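Local coordinates for protein dephospho-CoA kinase (Campylobacter jejuni subsp. jejuni serotype O:2, PDB 4ZO4) that probably catalyses the ATP-dependent phosphorylation of the 3'-hydroxyl of dephospho-CoA, the last step of coenzyme A biosynthesis, at residues S34-A39 / E117-F122; K52-F57 / K86-F91; V135-K140 / D167-L172. All blocks are in the same frame, centred on the assembly; numbering follows the deposited sequence.

Contact 1 (S34-A39 / E117-F122)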
loop_
_atom_site.group_PDB
_atom_site.type_symbol
_atom_site.label_atom_id
_atom_site.label_comp_id
_atom_site.label_asym_id
_atom_site.label_seq_id
_atom_site.Cartn_x
_atom_site.Cartn_y
_atom_site.Cartn_z
ATOM N N SER A 34 -24.343 -15.358 4.776
ATOM C CA SER A 34 -23.263 -15.099 3.798
ATOM C C SER A 34 -22.712 -13.680 3.926
ATOM O O SER A 34 -23.477 -12.710 3.922
ATOM C CB SER A 34 -23.747 -15.340 2.380
ATOM O OG SER A 34 -22.758 -14.954 1.440
ATOM N N ALA A 35 -21.386 -13.562 4.031
ATOM C CA ALA A 35 -20.728 -12.246 4.154
ATOM C C ALA A 35 -20.874 -11.472 2.860
ATOM O O ALA A 35 -21.272 -10.315 2.901
ATOM C CB ALA A 35 -19.264 -12.377 4.536
ATOM N N ASP A 36 -20.631 -12.113 1.721
ATOM C CA ASP A 36 -20.790 -11.430 0.421
ATOM C C ASP A 36 -22.209 -11.033 0.102
ATOM O O ASP A 36 -22.419 -10.042 -0.587
ATOM C CB ASP A 36 -20.264 -12.269 -0.735
ATOM C CG ASP A 36 -18.771 -12.283 -0.787
ATOM O OD1 ASP A 36 -18.149 -11.654 0.107
ATOM O OD2 ASP A 36 -18.210 -12.906 -1.719
ATOM N N LYS A 37 -23.192 -11.781 0.578
ATOM C CA LYS A 37 -24.568 -11.410 0.286
ATOM C C LYS A 37 -24.853 -10.134 1.075
ATOM O O LYS A 37 -25.229 -9.112 0.502
ATOM C CB LYS A 37 -25.535 -12.554 0.624
ATOM C CG LYS A 37 -25.371 -13.782 -0.275
ATOM C CD LYS A 37 -26.169 -13.655 -1.580
ATOM C CE LYS A 37 -26.150 -14.939 -2.422
ATOM N NZ LYS A 37 -25.201 -14.856 -3.581
ATOM N N ILE A 38 -24.600 -10.173 2.380
ATOM C CA ILE A 38 -24.693 -8.961 3.197
ATOM C C ILE A 38 -23.965 -7.768 2.533
ATOM O O ILE A 38 -24.503 -6.657 2.460
ATOM C CB ILE A 38 -24.129 -9.180 4.599
ATOM C CG1 ILE A 38 -25.017 -10.133 5.383
ATOM C CG2 ILE A 38 -24.090 -7.880 5.359
ATOM C CD1 ILE A 38 -24.346 -10.772 6.591
ATOM N N ALA A 39 -22.756 -8.014 2.040
ATOM C CA ALA A 39 -21.984 -6.972 1.368
ATOM C C ALA A 39 -22.687 -6.404 0.136
ATOM O O ALA A 39 -22.723 -5.189 -0.069
ATOM C CB ALA A 39 -20.603 -7.489 1.004
ATOM N N GLU A 117 -20.396 -17.713 6.506
ATOM C CA GLU A 117 -19.556 -17.927 5.344
ATOM C C GLU A 117 -18.817 -16.614 5.063
ATOM O O GLU A 117 -19.437 -15.546 5.086
ATOM C CB GLU A 117 -20.418 -18.349 4.151
ATOM C CG GLU A 117 -19.679 -18.291 2.828
ATOM C CD GLU A 117 -20.412 -19.013 1.720
ATOM O OE1 GLU A 117 -21.630 -19.260 1.863
ATOM O OE2 GLU A 117 -19.751 -19.326 0.704
ATOM N N ILE A 118 -17.512 -16.675 4.805
ATOM C CA ILE A 118 -16.738 -15.435 4.562
ATOM C C ILE A 118 -15.517 -15.647 3.658
ATOM O O ILE A 118 -14.746 -16.575 3.872
ATOM C CB ILE A 118 -16.317 -14.803 5.906
ATOM C CG1 ILE A 118 -15.676 -13.429 5.712
ATOM C CG2 ILE A 118 -15.369 -15.703 6.666
ATOM C CD1 ILE A 118 -15.391 -12.690 7.006
ATOM N N PRO A 119 -15.347 -14.807 2.621
ATOM C CA PRO A 119 -14.107 -14.824 1.815
ATOM C C PRO A 119 -12.856 -14.597 2.628
ATOM O O PRO A 119 -12.807 -13.704 3.460
ATOM C CB PRO A 119 -14.284 -13.672 0.835
ATOM C CG PRO A 119 -15.756 -13.372 0.793
ATOM C CD PRO A 119 -16.365 -13.903 2.061
ATOM N N LEU A 120 -11.847 -15.417 2.381
ATOM C CA LEU A 120 -10.678 -15.474 3.249
ATOM C C LEU A 120 -10.115 -14.099 3.547
ATOM O O LEU A 120 -9.789 -13.837 4.694
ATOM C CB LEU A 120 -9.601 -16.407 2.668
ATOM C CG LEU A 120 -8.305 -16.656 3.458
ATOM C CD1 LEU A 120 -8.579 -17.141 4.872
ATOM C CD2 LEU A 120 -7.401 -17.647 2.740
ATOM N N PHE A 121 -9.987 -13.225 2.538
ATOM C CA PHE A 121 -9.381 -11.894 2.773
ATOM C C PHE A 121 -10.411 -10.765 2.855
ATOM O O PHE A 121 -10.262 -9.735 2.241
ATOM C CB PHE A 121 -8.309 -11.592 1.723
ATOM C CG PHE A 121 -7.178 -12.574 1.719
ATOM C CD1 PHE A 121 -7.257 -13.737 0.960
ATOM C CD2 PHE A 121 -6.033 -12.334 2.471
ATOM C CE1 PHE A 121 -6.224 -14.645 0.957
ATOM C CE2 PHE A 121 -5.001 -13.240 2.476
ATOM C CZ PHE A 121 -5.099 -14.403 1.721
ATOM N N PHE A 122 -11.444 -10.956 3.660
ATOM C CA PHE A 122 -12.564 -10.036 3.740
ATOM C C PHE A 122 -12.112 -8.922 4.592
ATOM O O PHE A 122 -11.331 -9.127 5.496
ATOM C CB PHE A 122 -13.748 -10.701 4.425
ATOM C CG PHE A 122 -15.088 -10.123 4.072
ATOM C CD1 PHE A 122 -15.923 -9.665 5.057
ATOM C CD2 PHE A 122 -15.527 -10.094 2.754
ATOM C CE1 PHE A 122 -17.171 -9.180 4.743
ATOM C CE2 PHE A 122 -16.770 -9.589 2.424
ATOM C CZ PHE A 122 -17.591 -9.130 3.424
#

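Contact 2 (K52-F57 / K86-F91)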
loop_
_atom_site.group_PDB
_atom_site.type_symbol
_atom_site.label_atom_id
_atom_site.label_comp_id
_atom_site.label_asym_id
_atom_site.label_seq_id
_atom_site.Cartn_x
_atom_site.Cartn_y
_atom_site.Cartn_z
ATOM N N LYS A 52 -24.632 9.962 -5.529
ATOM C CA LYS A 52 -24.075 11.333 -5.234
ATOM C C LYS A 52 -22.548 11.325 -5.149
ATOM O O LYS A 52 -21.872 11.994 -5.880
ATOM C CB LYS A 52 -24.615 11.901 -3.911
ATOM C CG LYS A 52 -25.956 12.613 -3.997
ATOM C CD LYS A 52 -26.850 12.274 -2.805
ATOM C CE LYS A 52 -28.238 12.880 -2.971
ATOM N NZ LYS A 52 -29.286 12.343 -2.039
ATOM N N ILE A 53 -22.032 10.502 -4.260
ATOM C CA ILE A 53 -20.614 10.388 -3.970
ATOM C C ILE A 53 -19.833 10.023 -5.222
ATOM O O ILE A 53 -18.820 10.613 -5.478
ATOM C CB ILE A 53 -20.415 9.297 -2.874
ATOM C CG1 ILE A 53 -21.214 9.651 -1.594
ATOM C CG2 ILE A 53 -18.944 9.117 -2.528
ATOM C CD1 ILE A 53 -21.226 8.561 -0.548
ATOM N N PHE A 54 -20.299 9.048 -6.009
ATOM C CA PHE A 54 -19.507 8.502 -7.132
ATOM C C PHE A 54 -19.811 9.039 -8.528
ATOM O O PHE A 54 -18.953 8.987 -9.404
ATOM C CB PHE A 54 -19.619 6.991 -7.144
ATOM C CG PHE A 54 -18.877 6.350 -6.033
ATOM C CD1 PHE A 54 -17.514 6.172 -6.115
ATOM C CD2 PHE A 54 -19.524 5.993 -4.874
ATOM C CE1 PHE A 54 -16.807 5.607 -5.074
ATOM C CE2 PHE A 54 -18.825 5.422 -3.833
ATOM C CZ PHE A 54 -17.462 5.240 -3.929
ATOM N N SER A 55 -21.024 9.524 -8.748
ATOM C CA SER A 55 -21.387 10.114 -10.035
ATOM C C SER A 55 -20.357 11.115 -10.544
ATOM O O SER A 55 -20.073 11.105 -11.736
ATOM C CB SER A 55 -22.782 10.757 -10.007
ATOM O OG SER A 55 -22.844 11.858 -9.122
ATOM N N PRO A 56 -19.761 11.947 -9.664
ATOM C CA PRO A 56 -18.713 12.845 -10.235
ATOM C C PRO A 56 -17.459 12.175 -10.834
ATOM O O PRO A 56 -16.561 12.885 -11.288
ATOM C CB PRO A 56 -18.294 13.745 -9.041
ATOM C CG PRO A 56 -18.872 13.127 -7.819
ATOM C CD PRO A 56 -20.070 12.293 -8.263
ATOM N N PHE A 57 -17.369 10.841 -10.794
ATOM C CA PHE A 57 -16.235 10.120 -11.385
ATOM C C PHE A 57 -16.512 9.625 -12.794
ATOM O O PHE A 57 -15.590 9.218 -13.503
ATOM C CB PHE A 57 -15.858 8.924 -10.529
ATOM C CG PHE A 57 -15.243 9.292 -9.231
ATOM C CD1 PHE A 57 -13.902 9.628 -9.162
ATOM C CD2 PHE A 57 -15.993 9.283 -8.069
ATOM C CE1 PHE A 57 -13.322 9.956 -7.949
ATOM C CE2 PHE A 57 -15.418 9.597 -6.849
ATOM C CZ PHE A 57 -14.087 9.939 -6.790
ATOM N N LYS A 86 -10.816 4.233 -2.288
ATOM C CA LYS A 86 -10.709 4.451 -0.851
ATOM C C LYS A 86 -12.048 4.899 -0.314
ATOM O O LYS A 86 -12.469 4.462 0.739
ATOM C CB LYS A 86 -9.627 5.448 -0.500
ATOM C CG LYS A 86 -8.219 4.923 -0.721
ATOM C CD LYS A 86 -7.161 5.898 -0.212
ATOM C CE LYS A 86 -5.750 5.456 -0.629
ATOM N NZ LYS A 86 -4.633 6.146 0.094
ATOM N N ILE A 87 -12.762 5.737 -1.048
ATOM C CA ILE A 87 -14.031 6.212 -0.530
ATOM C C ILE A 87 -14.980 5.029 -0.363
ATOM O O ILE A 87 -15.639 4.896 0.682
ATOM C CB ILE A 87 -14.612 7.334 -1.398
ATOM C CG1 ILE A 87 -13.765 8.602 -1.262
ATOM C CG2 ILE A 87 -15.990 7.735 -0.931
ATOM C CD1 ILE A 87 -14.146 9.673 -2.258
ATOM N N LEU A 88 -15.025 4.143 -1.360
ATOM C CA LEU A 88 -15.902 3.000 -1.277
ATOM C C LEU A 88 -15.568 2.118 -0.053
ATOM O O LEU A 88 -16.448 1.777 0.759
ATOM C CB LEU A 88 -15.835 2.175 -2.542
ATOM C CG LEU A 88 -17.035 1.217 -2.598
ATOM C CD1 LEU A 88 -18.350 1.985 -2.657
ATOM C CD2 LEU A 88 -16.885 0.283 -3.794
ATOM N N GLU A 89 -14.294 1.782 0.093
ATOM C CA GLU A 89 -13.855 1.024 1.253
ATOM C C GLU A 89 -14.344 1.676 2.543
ATOM O O GLU A 89 -14.950 1.006 3.358
ATOM C CB GLU A 89 -12.336 0.877 1.285
ATOM C CG GLU A 89 -11.768 -0.042 0.199
ATOM C CD GLU A 89 -10.265 0.173 -0.068
ATOM O OE1 GLU A 89 -9.635 1.068 0.574
ATOM O OE2 GLU A 89 -9.699 -0.533 -0.945
ATOM N N ASN A 90 -14.130 2.976 2.723
ATOM C CA ASN A 90 -14.493 3.619 3.973
ATOM C C ASN A 90 -15.990 3.787 4.075
ATOM O O ASN A 90 -16.585 3.782 5.158
ATOM C CB ASN A 90 -13.796 4.960 4.106
ATOM C CG ASN A 90 -14.268 5.731 5.312
ATOM O OD1 ASN A 90 -13.868 5.445 6.431
ATOM N ND2 ASN A 90 -15.127 6.711 5.090
ATOM N N PHE A 91 -16.636 3.898 2.936
ATOM C CA PHE A 91 -18.096 3.921 2.946
ATOM C C PHE A 91 -18.723 2.633 3.441
ATOM O O PHE A 91 -19.691 2.694 4.180
ATOM C CB PHE A 91 -18.621 4.198 1.555
ATOM C CG PHE A 91 -20.069 4.548 1.524
ATOM C CD1 PHE A 91 -20.508 5.793 1.938
ATOM C CD2 PHE A 91 -20.988 3.648 1.043
ATOM C CE1 PHE A 91 -21.867 6.122 1.882
ATOM C CE2 PHE A 91 -22.333 3.948 0.988
ATOM C CZ PHE A 91 -22.774 5.191 1.389
#

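Contact 3 (V135-K140 / D167-L172)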
loop_
_atom_site.group_PDB
_atom_site.type_symbol
_atom_site.label_atom_id
_atom_site.label_comp_id
_atom_site.label_asym_id
_atom_site.label_seq_id
_atom_site.Cartn_x
_atom_site.Cartn_y
_atom_site.Cartn_z
ATOM N N VAL A 135 -10.917 -22.940 8.530
ATOM C CA VAL A 135 -10.348 -22.761 7.223
ATOM C C VAL A 135 -10.302 -24.095 6.505
ATOM O O VAL A 135 -9.722 -25.069 7.009
ATOM C CB VAL A 135 -8.931 -22.160 7.283
ATOM C CG1 VAL A 135 -8.416 -21.934 5.864
ATOM C CG2 VAL A 135 -8.930 -20.852 8.061
ATOM N N ILE A 136 -10.902 -24.121 5.327
ATOM C CA ILE A 136 -10.752 -25.233 4.431
ATOM C C ILE A 136 -9.595 -24.957 3.492
ATOM O O ILE A 136 -9.654 -24.061 2.643
ATOM C CB ILE A 136 -12.020 -25.486 3.626
ATOM C CG1 ILE A 136 -13.186 -25.687 4.598
ATOM C CG2 ILE A 136 -11.817 -26.724 2.780
ATOM C CD1 ILE A 136 -14.542 -25.446 3.997
ATOM N N TYR A 137 -8.560 -25.765 3.665
ATOM C CA TYR A 137 -7.266 -25.570 3.077
ATOM C C TYR A 137 -6.968 -26.662 2.047
ATOM O O TYR A 137 -7.178 -27.853 2.316
ATOM C CB TYR A 137 -6.232 -25.654 4.189
ATOM C CG TYR A 137 -4.813 -25.422 3.763
ATOM C CD1 TYR A 137 -4.491 -24.406 2.849
ATOM C CD2 TYR A 137 -3.777 -26.165 4.315
ATOM C CE1 TYR A 137 -3.184 -24.163 2.493
ATOM C CE2 TYR A 137 -2.458 -25.927 3.964
ATOM C CZ TYR A 137 -2.175 -24.919 3.052
ATOM O OH TYR A 137 -0.878 -24.669 2.673
ATOM N N THR A 138 -6.477 -26.240 0.880
ATOM C CA THR A 138 -5.911 -27.128 -0.129
ATOM C C THR A 138 -4.417 -26.813 -0.389
ATOM O O THR A 138 -4.104 -25.905 -1.133
ATOM C CB THR A 138 -6.696 -26.977 -1.433
ATOM O OG1 THR A 138 -8.109 -27.022 -1.153
ATOM C CG2 THR A 138 -6.313 -28.073 -2.395
ATOM N N PRO A 139 -3.487 -27.559 0.222
ATOM C CA PRO A 139 -2.062 -27.248 0.042
ATOM C C PRO A 139 -1.677 -27.103 -1.422
ATOM O O PRO A 139 -2.313 -27.698 -2.286
ATOM C CB PRO A 139 -1.340 -28.471 0.613
ATOM C CG PRO A 139 -2.339 -29.205 1.421
ATOM C CD PRO A 139 -3.693 -28.860 0.878
ATOM N N LYS A 140 -0.635 -26.332 -1.693
ATOM C CA LYS A 140 -0.171 -26.094 -3.073
ATOM C C LYS A 140 1.339 -26.065 -3.132
ATOM O O LYS A 140 2.000 -25.713 -2.159
ATOM C CB LYS A 140 -0.684 -24.760 -3.601
ATOM C CG LYS A 140 -2.182 -24.710 -3.823
ATOM C CD LYS A 140 -2.607 -25.541 -5.013
ATOM C CE LYS A 140 -4.066 -25.280 -5.309
ATOM N NZ LYS A 140 -4.490 -26.040 -6.509
ATOM N N ASP A 167 0.170 -15.910 0.542
ATOM C CA ASP A 167 -0.713 -15.182 1.427
ATOM C C ASP A 167 -1.773 -16.108 2.102
ATOM O O ASP A 167 -1.957 -16.041 3.321
ATOM C CB ASP A 167 -1.313 -13.972 0.668
ATOM C CG ASP A 167 -0.215 -12.962 0.243
ATOM O OD1 ASP A 167 0.824 -12.958 0.918
ATOM O OD2 ASP A 167 -0.349 -12.211 -0.756
ATOM N N ILE A 168 -2.425 -16.985 1.329
ATOM C CA ILE A 168 -3.361 -17.966 1.896
ATOM C C ILE A 168 -2.731 -18.753 3.066
ATOM O O ILE A 168 -3.324 -18.837 4.164
ATOM C CB ILE A 168 -3.884 -18.956 0.832
ATOM C CG1 ILE A 168 -4.925 -18.282 -0.064
ATOM C CG2 ILE A 168 -4.579 -20.140 1.485
ATOM C CD1 ILE A 168 -5.162 -19.016 -1.365
ATOM N N GLU A 169 -1.544 -19.318 2.854
ATOM C CA GLU A 169 -0.874 -20.040 3.931
ATOM C C GLU A 169 -0.612 -19.165 5.138
ATOM O O GLU A 169 -0.746 -19.626 6.292
ATOM C CB GLU A 169 0.446 -20.617 3.477
ATOM C CG GLU A 169 0.318 -21.758 2.493
ATOM C CD GLU A 169 1.550 -22.656 2.459
ATOM O OE1 GLU A 169 1.416 -23.797 1.946
ATOM O OE2 GLU A 169 2.645 -22.238 2.929
ATOM N N GLU A 170 -0.235 -17.907 4.893
ATOM C CA GLU A 170 -0.107 -16.939 5.995
ATOM C C GLU A 170 -1.359 -16.819 6.831
ATOM O O GLU A 170 -1.274 -16.662 8.050
ATOM C CB GLU A 170 0.244 -15.542 5.506
ATOM C CG GLU A 170 1.646 -15.117 5.869
ATOM C CD GLU A 170 1.899 -15.021 7.364
ATOM O OE1 GLU A 170 2.876 -15.645 7.850
ATOM O OE2 GLU A 170 1.126 -14.308 8.048
ATOM N N LYS A 171 -2.522 -16.875 6.192
ATOM C CA LYS A 171 -3.760 -16.639 6.924
ATOM C C LYS A 171 -4.096 -17.752 7.946
ATOM O O LYS A 171 -4.871 -17.542 8.863
ATOM C CB LYS A 171 -4.890 -16.464 5.940
ATOM C CG LYS A 171 -5.896 -15.414 6.340
ATOM C CD LYS A 171 -5.269 -14.026 6.477
ATOM C CE LYS A 171 -6.212 -12.936 5.995
ATOM N NZ LYS A 171 -6.380 -11.880 7.029
ATOM N N LEU A 172 -3.506 -18.933 7.798
ATOM C CA LEU A 172 -3.818 -20.061 8.683
ATOM C C LEU A 172 -3.299 -19.818 10.105
ATOM O O LEU A 172 -3.908 -20.241 11.087
ATOM C CB LEU A 172 -3.201 -21.335 8.131
ATOM C CG LEU A 172 -3.660 -21.772 6.741
ATOM C CD1 LEU A 172 -2.927 -23.047 6.362
ATOM C CD2 LEU A 172 -5.167 -21.998 6.657
#

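Contact 1 (S34-A39 / E117-F122)
The phenyl ring of Phe122 is met by Ala35, Ala39 and Asp36, each from a different quarter. Ala35 CB lies over one face, displaced toward the rim and 4.1 Å from the ring centroid, a CH-pi contact. Ala39 CB, one helical turn further on, meets the edge near the ring plane, 4.2 Å from Phe122 CZ. The carboxylate of Asp36 arrives obliquely, its plane inclined 36° to the ring, and brings OD1 to 3.4 Å from Phe122 CE2. With CG placed beside its own backbone N (chi1 -75°), Asp36 also turns this carboxylate against the pyrrolidine of Pro119, where its CG is 3.6 Å from Pro119 CG. The small methyl of Ala35 packs between Ile118, the Pro119 ring and Phe122, with Ala35 CB 3.9 Å from Ile118 CG1.

The backbones are joined next to this cluster. Ser34 and Glu117 form a parallel beta bridge, and Ala35 N donates to Glu117 O at 3.0 Å. Ser34 is at once the last residue of its strand and the N-cap of helix 35-45, so strand gives way to helix within a single residue. Its OG accepts a weak capping bond from Lys37 N.

Around the contact, Glu117 touches Ile22 of helix 15-27 and its carboxylate makes a long, weak ion pair with Lys18, a predicted ATP-binding residue. Asn80 of a second subunit packs on Phe122 and its Phe79 on Ala39. Paired parallel strand ends, one leading into a helix and the other, at Glu117, into a loop beside the phosphate-binding loop, are typical of the P-loop kinase fold, in which the active site lies at the C-terminal ends of the parallel strands, as is probably the case here.

Contact 2 (K52-F57 / K86-F91)
Ile53 and Ile87 meet between helices 47-54 and 82-109 through their gamma branches, CG2 to CG2 at 3.6 Å. In both, CG2 stands opposite the backbone N while CG1 runs back beside it (chi1 -58° in Ile53, -69° in Ile87), which leaves the short branch to make the contact. The longer arm of Ile53 has a separate partner: CD1 reaches the ring of Phe91 obliquely, 3.5 Å from CE1. Phe54 enters from the next position along its helix and crosses Leu88 at about a right angle, with CZ 3.6 Å from Leu88 CD1. The same ring presents its edge, in plane, to the backbone N of Leu88, and one of its faces is occupied by CG2 of its own neighbour Ile53.

A second shell holds these groups in place. Leu74 of helix 71-80 touches both Phe54 and Leu88, while Leu50, earlier on helix 47-54, packs against Leu88 and Phe91. The ring of Phe91 also has a cation-pi partner in Lys95, one turn further along helix 82-109. Another subunit continues the packing, with its Leu153 lying on Ile53 and its Arg161 hydrogen-bonded to Ile53 O.

Between the two segments the side chains that meet are all apolar. This is consistent with association of helices 47-54 and 82-109 driven by hydrophobic burial, with the polar interactions lying around this core.

Contact 3 (V135-K140 / D167-L172)
Val135 and Leu172 mark the closest backbone approach, 7.2 Å from CA to CA, where the end of strand 132-136 passes helix 155-172 at Leu172. Their side chains cross obliquely, and the isopropyl group packs on one methyl of the leucine, Val135 CB lying 3.8 Å from Leu172 CD2.

The other methyl of Leu172 serves the aromatic partner. CD1 stands almost directly above the middle of the Tyr137 ring, 3.7 Å from the centroid and 7° off the normal, a well-centred CH-pi contact. On the opposite face of that ring lies the backbone N of Pro139, so the phenol is sandwiched between the helix and its own chain. Because CG of Tyr137 points away from its backbone N (chi1 -178°), the ring reaches across the helix, its hydroxyl toward Glu169, while Ile168 CG2 approaches obliquely, 4.4 Å from Tyr137 CE1. At the hydroxyl end, Glu169 OE1 lies at the edge in the ring plane, although the carboxylate itself is turned 66° from it. The two oxygens are close, but their angle is poor for a hydrogen bond.

Backbone bonds from Val135 and Tyr137 to Ile179 fix the strand beside its neighbour, and Leu155 of a third subunit packs on Glu169. Strand 132-136 and the adjacent parallel strand 177-179 belong to a beta-alpha-beta crossover whose connection holds helices 144-151 and 155-172. As in related P-loop kinases, the helical region between the strands probably includes the lid, and this contact joins its returning helix to the sheet.

From the N terminus, the chain passes through strand 7-12 and helix 15-27 before strand 31-34 opens contact 1. Contact 2 closes the smaller loop when helix 82-109 returns past residues 52-57. That loop is nested inside the larger one, which contact 1 closes at the end of strand 114-117, joining helix 35-45 to the loop that follows. Contact 3 comes in series, closing the loop that holds helix 144-151 and most of helix 155-172, and joins the latter to strand 132-136. Contacts 1 and 3 touch directly through Phe121 and Lys171. Contact 2, its centre about 32 Å from that of contact 3, ties together the helical region beyond the sheet.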